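Local coordinates for protein carbohydrate binding module (Ruminococcus flavefaciens, PDB 4V1K) that probably binds plant cell-wall polysaccharides as a non-catalytic module of the family 9 glycoside hydrolase Cel9A in a cellulosome, at residues A[14-19]-A[114-119]; A[46-49]-A[53-56]; A[61-66]-A[72-77]. One frame throughout, in Å; residues are numbered along the deposited sequence. Where two conformers were deposited one is given.

Interaction 1: residues A[14-19]-A[114-119]; sequences VTYSAL and VWWIDC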
loop_
_atom_site.group_PDB
_atom_site.type_symbol
_atom_site.label_atom_id
_atom_site.label_comp_id
_atom_site.label_asym_id
_atom_site.label_seq_id
_atom_site.Cartn_x
_atom_site.Cartn_y
_atom_site.Cartn_z
ATOM N N VAL A 14 -2.943 6.107 -12.148
ATOM C CA VAL A 14 -4.259 5.658 -11.692
ATOM C C VAL A 14 -5.316 6.737 -11.977
ATOM O O VAL A 14 -5.119 7.914 -11.669
ATOM C CB VAL A 14 -4.256 5.362 -10.193
ATOM C CG1 VAL A 14 -5.616 4.801 -9.719
ATOM C CG2 VAL A 14 -3.189 4.339 -9.850
ATOM N N THR A 15 -6.442 6.329 -12.566
ATOM C CA THR A 15 -7.616 7.207 -12.722
ATOM C C THR A 15 -8.704 6.598 -11.836
ATOM O O THR A 15 -9.263 5.547 -12.168
ATOM C CB THR A 15 -8.069 7.280 -14.193
ATOM O OG1 THR A 15 -6.991 7.789 -15.017
ATOM C CG2 THR A 15 -9.295 8.175 -14.352
ATOM N N TYR A 16 -8.976 7.220 -10.681
ATOM C CA TYR A 16 -9.893 6.631 -9.695
ATOM C C TYR A 16 -11.258 6.297 -10.291
ATOM O O TYR A 16 -11.811 5.200 -10.073
ATOM C CB TYR A 16 -10.032 7.556 -8.437
ATOM C CG TYR A 16 -11.191 7.169 -7.531
ATOM C CD1 TYR A 16 -11.125 6.066 -6.698
ATOM C CD2 TYR A 16 -12.391 7.851 -7.606
ATOM C CE1 TYR A 16 -12.226 5.688 -5.908
ATOM C CE2 TYR A 16 -13.478 7.487 -6.850
ATOM C CZ TYR A 16 -13.400 6.404 -6.005
ATOM O OH TYR A 16 -14.520 6.065 -5.270
ATOM N N SER A 17 -11.830 7.247 -11.026
ATOM C CA SER A 17 -13.186 7.068 -11.579
ATOM C C SER A 17 -13.256 5.963 -12.641
ATOM O O SER A 17 -14.365 5.458 -12.946
ATOM C CB SER A 17 -13.701 8.397 -12.154
ATOM O OG SER A 17 -12.853 8.851 -13.215
ATOM N N ALA A 18 -12.096 5.545 -13.170
ATOM C CA ALA A 18 -12.053 4.424 -14.117
ATOM C C ALA A 18 -12.040 3.050 -13.463
ATOM O O ALA A 18 -12.227 2.019 -14.165
ATOM C CB ALA A 18 -10.859 4.524 -15.044
ATOM N N LEU A 19 -11.811 3.005 -12.151
ATOM C CA LEU A 19 -11.741 1.717 -11.469
ATOM C C LEU A 19 -13.154 1.161 -11.223
ATOM O O LEU A 19 -13.998 1.824 -10.641
ATOM C CB LEU A 19 -11.000 1.837 -10.136
ATOM C CG LEU A 19 -9.586 2.429 -10.183
ATOM C CD1 LEU A 19 -9.056 2.761 -8.787
ATOM C CD2 LEU A 19 -8.639 1.501 -10.947
ATOM N N VAL A 114 -8.018 2.285 -2.672
ATOM C CA VAL A 114 -8.445 3.671 -2.841
ATOM C C VAL A 114 -9.971 3.720 -2.861
ATOM O O VAL A 114 -10.610 3.405 -3.877
ATOM C CB VAL A 114 -7.871 4.314 -4.146
ATOM C CG1 VAL A 114 -8.206 5.806 -4.191
ATOM C CG2 VAL A 114 -6.365 4.139 -4.221
ATOM N N TRP A 115 -10.570 4.074 -1.730
ATOM C CA TRP A 115 -12.040 4.173 -1.673
ATOM C C TRP A 115 -12.553 5.510 -2.232
ATOM O O TRP A 115 -13.667 5.574 -2.779
ATOM C CB TRP A 115 -12.532 3.981 -0.237
ATOM C CG TRP A 115 -12.117 2.726 0.519
ATOM C CD1 TRP A 115 -12.185 2.571 1.892
ATOM C CD2 TRP A 115 -11.610 1.474 0.011
ATOM N NE1 TRP A 115 -11.750 1.333 2.259
ATOM C CE2 TRP A 115 -11.387 0.635 1.139
ATOM C CE3 TRP A 115 -11.282 0.983 -1.272
ATOM C CZ2 TRP A 115 -10.900 -0.691 1.017
ATOM C CZ3 TRP A 115 -10.802 -0.329 -1.381
ATOM C CH2 TRP A 115 -10.594 -1.136 -0.233
ATOM N N TRP A 116 -11.727 6.551 -2.120
ATOM C CA TRP A 116 -12.025 7.886 -2.656
ATOM C C TRP A 116 -10.748 8.664 -2.749
ATOM O O TRP A 116 -9.881 8.509 -1.900
ATOM C CB TRP A 116 -12.960 8.649 -1.740
ATOM C CG TRP A 116 -13.362 10.007 -2.245
ATOM C CD1 TRP A 116 -12.856 11.227 -1.848
ATOM C CD2 TRP A 116 -14.361 10.290 -3.235
ATOM N NE1 TRP A 116 -13.485 12.237 -2.540
ATOM C CE2 TRP A 116 -14.402 11.679 -3.405
ATOM C CE3 TRP A 116 -15.192 9.492 -4.020
ATOM C CZ2 TRP A 116 -15.287 12.287 -4.291
ATOM C CZ3 TRP A 116 -16.061 10.107 -4.918
ATOM C CH2 TRP A 116 -16.101 11.490 -5.039
ATOM N N ILE A 117 -10.614 9.497 -3.769
ATOM C CA ILE A 117 -9.561 10.508 -3.765
ATOM C C ILE A 117 -10.129 11.727 -4.499
ATOM O O ILE A 117 -10.788 11.579 -5.535
ATOM C CB ILE A 117 -8.222 9.956 -4.364
ATOM C CG1 ILE A 117 -7.079 10.967 -4.188
ATOM C CG2 ILE A 117 -8.403 9.524 -5.809
ATOM C CD1 ILE A 117 -5.691 10.382 -4.342
ATOM N N ASP A 118 -9.889 12.932 -3.962
ATOM C CA ASP A 118 -10.495 14.153 -4.502
ATOM C C ASP A 118 -9.954 14.427 -5.919
ATOM O O ASP A 118 -10.709 14.623 -6.840
ATOM C CB ASP A 118 -10.206 15.335 -3.593
ATOM C CG ASP A 118 -11.130 15.433 -2.367
ATOM O OD1 ASP A 118 -12.292 14.954 -2.394
ATOM O OD2 ASP A 118 -10.677 16.032 -1.349
ATOM N N CYS A 119 -8.647 14.397 -6.098
ATOM C CA CYS A 119 -8.043 14.556 -7.422
ATOM C C CYS A 119 -8.127 13.203 -8.147
ATOM O O CYS A 119 -7.543 12.210 -7.696
ATOM C CB CYS A 119 -6.595 14.998 -7.270
ATOM S SG CYS A 119 -5.702 15.150 -8.823
#

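Interaction 2: residues A[46-49]-A[53-56]; sequences VNIS and NIGK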
loop_
_atom_site.group_PDB
_atom_site.type_symbol
_atom_site.label_atom_id
_atom_site.label_comp_id
_atom_site.label_asym_id
_atom_site.label_seq_id
_atom_site.Cartn_x
_atom_site.Cartn_y
_atom_site.Cartn_z
ATOM N N VAL A 46 3.122 5.007 0.667
ATOM C CA VAL A 46 2.817 5.151 -0.754
ATOM C C VAL A 46 2.963 6.649 -1.087
ATOM O O VAL A 46 2.226 7.499 -0.566
ATOM C CB VAL A 46 1.432 4.617 -1.096
ATOM C CG1 VAL A 46 1.149 4.816 -2.584
ATOM C CG2 VAL A 46 1.336 3.122 -0.707
ATOM N N ASN A 47 3.912 6.952 -1.970
ATOM C CA ASN A 47 4.204 8.328 -2.399
ATOM C C ASN A 47 3.503 8.596 -3.712
ATOM O O ASN A 47 3.741 7.887 -4.709
ATOM C CB ASN A 47 5.712 8.544 -2.496
ATOM C CG ASN A 47 6.380 8.377 -1.156
ATOM O OD1 ASN A 47 6.128 9.147 -0.236
ATOM N ND2 ASN A 47 7.195 7.353 -1.023
ATOM N N ILE A 48 2.645 9.611 -3.702
ATOM C CA ILE A 48 1.843 9.920 -4.883
ATOM C C ILE A 48 2.005 11.362 -5.324
ATOM O O ILE A 48 2.362 12.228 -4.520
ATOM C CB ILE A 48 0.338 9.600 -4.682
ATOM C CG1 ILE A 48 -0.313 10.486 -3.616
ATOM C CG2 ILE A 48 0.115 8.144 -4.343
ATOM C CD1 ILE A 48 -1.834 10.376 -3.546
ATOM N N SER A 49 1.717 11.606 -6.597
ATOM C CA SER A 49 1.766 12.943 -7.168
ATOM C C SER A 49 0.703 13.141 -8.231
ATOM O O SER A 49 0.136 12.170 -8.768
ATOM C CB SER A 49 3.178 13.232 -7.691
ATOM O OG SER A 49 3.502 12.475 -8.835
ATOM N N ASN A 53 -3.592 20.068 -6.931
ATOM C CA ASN A 53 -3.640 19.726 -5.498
ATOM C C ASN A 53 -4.475 18.459 -5.283
ATOM O O ASN A 53 -5.565 18.313 -5.831
ATOM C CB ASN A 53 -4.170 20.896 -4.656
ATOM C CG ASN A 53 -3.205 22.082 -4.650
ATOM O OD1 ASN A 53 -2.014 21.937 -4.958
ATOM N ND2 ASN A 53 -3.709 23.254 -4.298
ATOM N N ILE A 54 -3.959 17.547 -4.474
ATOM C CA ILE A 54 -4.552 16.230 -4.346
ATOM C C ILE A 54 -5.804 16.200 -3.485
ATOM O O ILE A 54 -6.777 15.564 -3.860
ATOM C CB ILE A 54 -3.492 15.225 -3.834
ATOM C CG1 ILE A 54 -2.499 14.959 -4.970
ATOM C CG2 ILE A 54 -4.136 13.921 -3.361
ATOM C CD1 ILE A 54 -1.224 14.305 -4.547
ATOM N N GLY A 55 -5.773 16.870 -2.340
ATOM C CA GLY A 55 -6.884 16.819 -1.402
ATOM C C GLY A 55 -6.947 15.529 -0.614
ATOM O O GLY A 55 -5.908 14.961 -0.274
ATOM N N LYS A 56 -8.167 15.096 -0.285
ATOM C CA LYS A 56 -8.353 13.936 0.575
ATOM C C LYS A 56 -8.331 12.598 -0.157
ATOM O O LYS A 56 -8.958 12.419 -1.217
ATOM C CB LYS A 56 -9.645 14.036 1.384
ATOM C CG LYS A 56 -9.401 14.693 2.733
ATOM C CD LYS A 56 -10.623 14.641 3.635
ATOM C CE LYS A 56 -11.650 15.683 3.284
ATOM N NZ LYS A 56 -11.188 17.071 3.567
#

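Interaction 3: residues A[61-66]-A[72-77]; sequences FGTSTT and YWAMGD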
loop_
_atom_site.group_PDB
_atom_site.type_symbol
_atom_site.label_atom_id
_atom_site.label_comp_id
_atom_site.label_asym_id
_atom_site.label_seq_id
_atom_site.Cartn_x
_atom_site.Cartn_y
_atom_site.Cartn_z
ATOM N N PHE A 61 -5.304 -0.526 3.519
ATOM C CA PHE A 61 -4.324 -1.491 3.001
ATOM C C PHE A 61 -4.737 -2.920 3.344
ATOM O O PHE A 61 -5.338 -3.187 4.390
ATOM C CB PHE A 61 -2.914 -1.244 3.557
ATOM C CG PHE A 61 -2.262 0.024 3.053
ATOM C CD1 PHE A 61 -2.720 1.276 3.442
ATOM C CD2 PHE A 61 -1.188 -0.035 2.200
ATOM C CE1 PHE A 61 -2.109 2.432 2.988
ATOM C CE2 PHE A 61 -0.559 1.111 1.755
ATOM C CZ PHE A 61 -1.021 2.368 2.146
ATOM N N GLY A 62 -4.384 -3.842 2.439
ATOM C CA GLY A 62 -4.490 -5.264 2.710
ATOM C C GLY A 62 -3.204 -5.997 2.354
ATOM O O GLY A 62 -2.386 -5.493 1.581
ATOM N N THR A 63 -3.049 -7.197 2.889
ATOM C CA THR A 63 -1.869 -8.010 2.612
ATOM C C THR A 63 -2.175 -9.503 2.626
ATOM O O THR A 63 -2.994 -10.002 3.413
ATOM C CB THR A 63 -0.725 -7.697 3.617
ATOM O OG1 THR A 63 0.448 -8.482 3.336
ATOM C CG2 THR A 63 -1.179 -7.960 5.058
ATOM N N SER A 64 -1.449 -10.227 1.765
ATOM C CA SER A 64 -1.346 -11.668 1.912
ATOM C C SER A 64 -0.761 -12.016 3.303
ATOM O O SER A 64 0.140 -11.334 3.775
ATOM C CB SER A 64 -0.426 -12.270 0.835
ATOM O OG SER A 64 -0.932 -12.008 -0.468
ATOM N N THR A 65 -1.265 -13.096 3.916
ATOM C CA THR A 65 -0.738 -13.617 5.159
ATOM C C THR A 65 -0.578 -15.128 5.083
ATOM O O THR A 65 -1.136 -15.786 4.180
ATOM C CB THR A 65 -1.622 -13.292 6.395
ATOM O OG1 THR A 65 -2.760 -14.151 6.357
ATOM C CG2 THR A 65 -2.011 -11.845 6.455
ATOM N N THR A 66 0.079 -15.683 6.100
ATOM C CA THR A 66 0.244 -17.137 6.227
ATOM C C THR A 66 -0.896 -17.772 7.051
ATOM O O THR A 66 -0.843 -18.983 7.311
ATOM C CB THR A 66 1.593 -17.436 6.901
ATOM O OG1 THR A 66 1.636 -16.799 8.166
ATOM C CG2 THR A 66 2.744 -16.900 6.056
ATOM N N TYR A 72 -5.920 -16.267 4.534
ATOM C CA TYR A 72 -4.630 -15.843 3.977
ATOM C C TYR A 72 -4.617 -14.344 3.632
ATOM O O TYR A 72 -3.894 -13.906 2.730
ATOM C CB TYR A 72 -4.191 -16.679 2.743
ATOM C CG TYR A 72 -4.072 -18.164 2.986
ATOM C CD1 TYR A 72 -2.956 -18.677 3.662
ATOM C CD2 TYR A 72 -5.017 -19.043 2.541
ATOM C CE1 TYR A 72 -2.806 -20.028 3.873
ATOM C CE2 TYR A 72 -4.876 -20.413 2.731
ATOM C CZ TYR A 72 -3.760 -20.909 3.380
ATOM O OH TYR A 72 -3.594 -22.292 3.590
ATOM N N TRP A 73 -5.380 -13.566 4.384
ATOM C CA TRP A 73 -5.612 -12.151 4.071
ATOM C C TRP A 73 -5.875 -11.369 5.339
ATOM O O TRP A 73 -6.585 -11.860 6.240
ATOM C CB TRP A 73 -6.845 -12.043 3.173
ATOM C CG TRP A 73 -7.403 -10.686 2.828
ATOM C CD1 TRP A 73 -8.613 -10.204 3.211
ATOM C CD2 TRP A 73 -6.832 -9.697 1.975
ATOM N NE1 TRP A 73 -8.841 -8.982 2.665
ATOM C CE2 TRP A 73 -7.763 -8.641 1.878
ATOM C CE3 TRP A 73 -5.624 -9.599 1.280
ATOM C CZ2 TRP A 73 -7.521 -7.501 1.091
ATOM C CZ3 TRP A 73 -5.380 -8.488 0.501
ATOM C CH2 TRP A 73 -6.316 -7.435 0.431
ATOM N N ALA A 74 -5.315 -10.156 5.410
ATOM C CA ALA A 74 -5.606 -9.228 6.519
ATOM C C ALA A 74 -5.645 -7.805 5.985
ATOM O O ALA A 74 -4.935 -7.484 5.023
ATOM C CB ALA A 74 -4.554 -9.343 7.629
HETATM N N MSE A 75 -6.447 -6.955 6.624
HETATM C CA MSE A 75 -6.538 -5.530 6.297
HETATM C C MSE A 75 -6.307 -4.667 7.530
HETATM O O MSE A 75 -6.686 -5.037 8.672
HETATM C CB MSE A 75 -7.911 -5.160 5.695
HETATM C CG MSE A 75 -8.035 -5.836 4.335
HETATM SE SE MSE A 75 -9.766 -5.367 3.498
HETATM C CE MSE A 75 -9.802 -3.566 3.472
ATOM N N GLY A 76 -5.694 -3.504 7.282
ATOM C CA GLY A 76 -5.574 -2.487 8.289
ATOM C C GLY A 76 -6.827 -1.620 8.426
ATOM O O GLY A 76 -7.826 -1.777 7.664
ATOM N N ASP A 77 -6.765 -0.684 9.375
ATOM C CA ASP A 77 -7.883 0.250 9.614
ATOM C C ASP A 77 -8.035 1.241 8.442
ATOM O O ASP A 77 -7.076 1.483 7.679
ATOM C CB ASP A 77 -7.625 1.053 10.888
ATOM C CG ASP A 77 -7.745 0.243 12.162
ATOM O OD1 ASP A 77 -8.377 -0.844 12.173
ATOM O OD2 ASP A 77 -7.204 0.738 13.185
HETATM O O HOH W 1 -5.010 0.235 6.343
HETATM O O HOH W 2 -2.548 -14.571 0.132
HETATM O O HOH W 3 -4.814 -13.283 8.013
#

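Interaction 1: residues A[14-19]-A[114-119]
The ring of Tyr16 meets the backbone of 114-117. Over one face lie Trp116 CA and Ile117 N, with Trp116 CA 4.3 Å from the ring centroid in a CH-pi contact 27° off the ring normal. At the ring edge, near its plane, sits Val114 O, 3.5 Å from Tyr16 CE1; this carbonyl is buried here and has no hydrogen-bonding partner. The six-membered ring of Trp116 stands obliquely to the phenol, planes at 70°, with Trp116 CE3 3.9 Å from Tyr16 CE2. The phenol ends in a weak hydrogen bond from Tyr16 OH to Trp115 O, 2.7 Å long. With chi1 at 167°, CG stands opposite the Tyr16 nitrogen and the ring reaches toward 114-117. At the base of the side chain, Tyr16 CB rests on Ile117 CG2 at 3.7 Å, and Tyr16 CD1 on Val114 CG1. Replacing Tyr16 by alanine would remove the ring, and Trp115 O would probably lose its phenol partner and Trp116 CA its cover. The indole of Trp116 is held at its five-membered ring, where NE1 donates to Asp118 OD1 at 3.0 Å, nearly in the indole plane but from above the carboxylate plane. The exposed Trp116 also touches a bound 2-hydroxybutane-1,4-diol. Trp115 and Trp116 both face Val58 in a classic beta bulge, where the chain turns a corner beside strand 55-64. Tyr16 opens the short 3-10 turn after strand 5-15, so the contact ties the end of that edge strand to strand 116-117 of the other sheet.

Interaction 2: residues A[46-49]-A[53-56]
Ile54 and Ile48 carry this contact: the CD1 end of Ile54 meets the CG1-CD1 branch of Ile48. Ile54 has the most surface buried: its CD1 methyl comes within 4.0 Å of Ile48 CG1 and lies almost as close to Ile48 CD1. The two side chains meet at a slant, so the Ile54 methyl lies against the last two carbons of the Ile48 branch. On Ile48, chi1 of 66° places CG1 between the backbone nitrogen and the carbonyl carbon, and the extended chi2 lays CD1 alongside the Ile54 methyl. Ile54 reaches back with CG1 anti to its carbonyl carbon, chi1 -72°, and its own extended chi2 carries CD1 to Ile48. Ser49 adds a smaller share through its backbone: Ser49 CA lies 4.2 Å from Ile54 CD1, while its side chain turns away, and its OG is hydrogen-bonded to Asp125. The main chains stay well apart, 7.7 Å between Ser49 CA and Ile54 CA, and the segments are not paired as strands. Strand 41-49 belongs to the four-stranded sheet, whereas Ile54 leads into strand 55-64 of the other one; three residues connect the two segments. Ile83 and Ile117 touch both isoleucines, and Phe122 and Ile90 add further apolar cover to Ile48. With only carbon atoms meeting across the segments, the contact is purely van der Waals and hydrophobic: shape and burial, not polar direction, join the two sheets at this connection, and the polar groups of Asn47 and Ser49 are satisfied by other strands.

Interaction 3: residues A[61-66]-A[72-77]
Thr63 and Ala74 face each other as a hydrogen-bonded pair in the antiparallel beta hairpin of strands 55-64 and 73-83, near its turn end. Backbone bonds set the register: Thr63 N to Ala74 O is 2.9 Å and Ala74 N to Thr63 O 3.1 Å. Gly76 N donates to Phe61 O, and Thr65 N reaches Tyr72 O from well above the carbonyl plane. Gly62 with Met75 and Ser64 with Trp73 are non-hydrogen-bonded pairs. Among side chains, with chi1 173°, CG opposite the nitrogen, the Trp73 indole reaches obliquely to the facing strand. Its CH2 comes to 3.6 Å from Gly62 CA; the indole lies where a CB of Gly62 would point, so the absence of a side chain there makes room for it. On the face bearing Thr63 and Ala74, Thr65 CG2 packs against Ala74 CB at 3.8 Å, and Ile98 of helix 96-99 touches Thr63 and Ala74. Thr65 O lies at the edge of the Tyr72 ring. Met75, a selenomethionine, lays its CG near Gly62 CA. Waters finish the contact: one accepts from Phe61 N and donates to Asp77 O, and another links Thr65 OG1, 2.8 Å away, to Trp73 O.

In the fold
Along the chain interaction 2 closes before interaction 3 opens, and both fall between the two segments of interaction 1. Interactions 1 and 2 have centres about 11 Å apart and touch directly: Asp118 OD2 probably accepts from Lys56 N, and Cys119 N probably donates to Ile54 O. Interaction 3 lies about 21 Å from the centre of interaction 1 and 23 Å from that of interaction 2, on the opposite side of the chain's centre from the latter. Strand 55-64 serves interactions 2 and 3 and neighbours strand 116-117 of interaction 1. Trp115 packs on Met75, and Val46 on Phe61. Interactions 1 and 2 thus connect the two antiparallel sheets, while interaction 3 builds one hairpin of the five-stranded sheet.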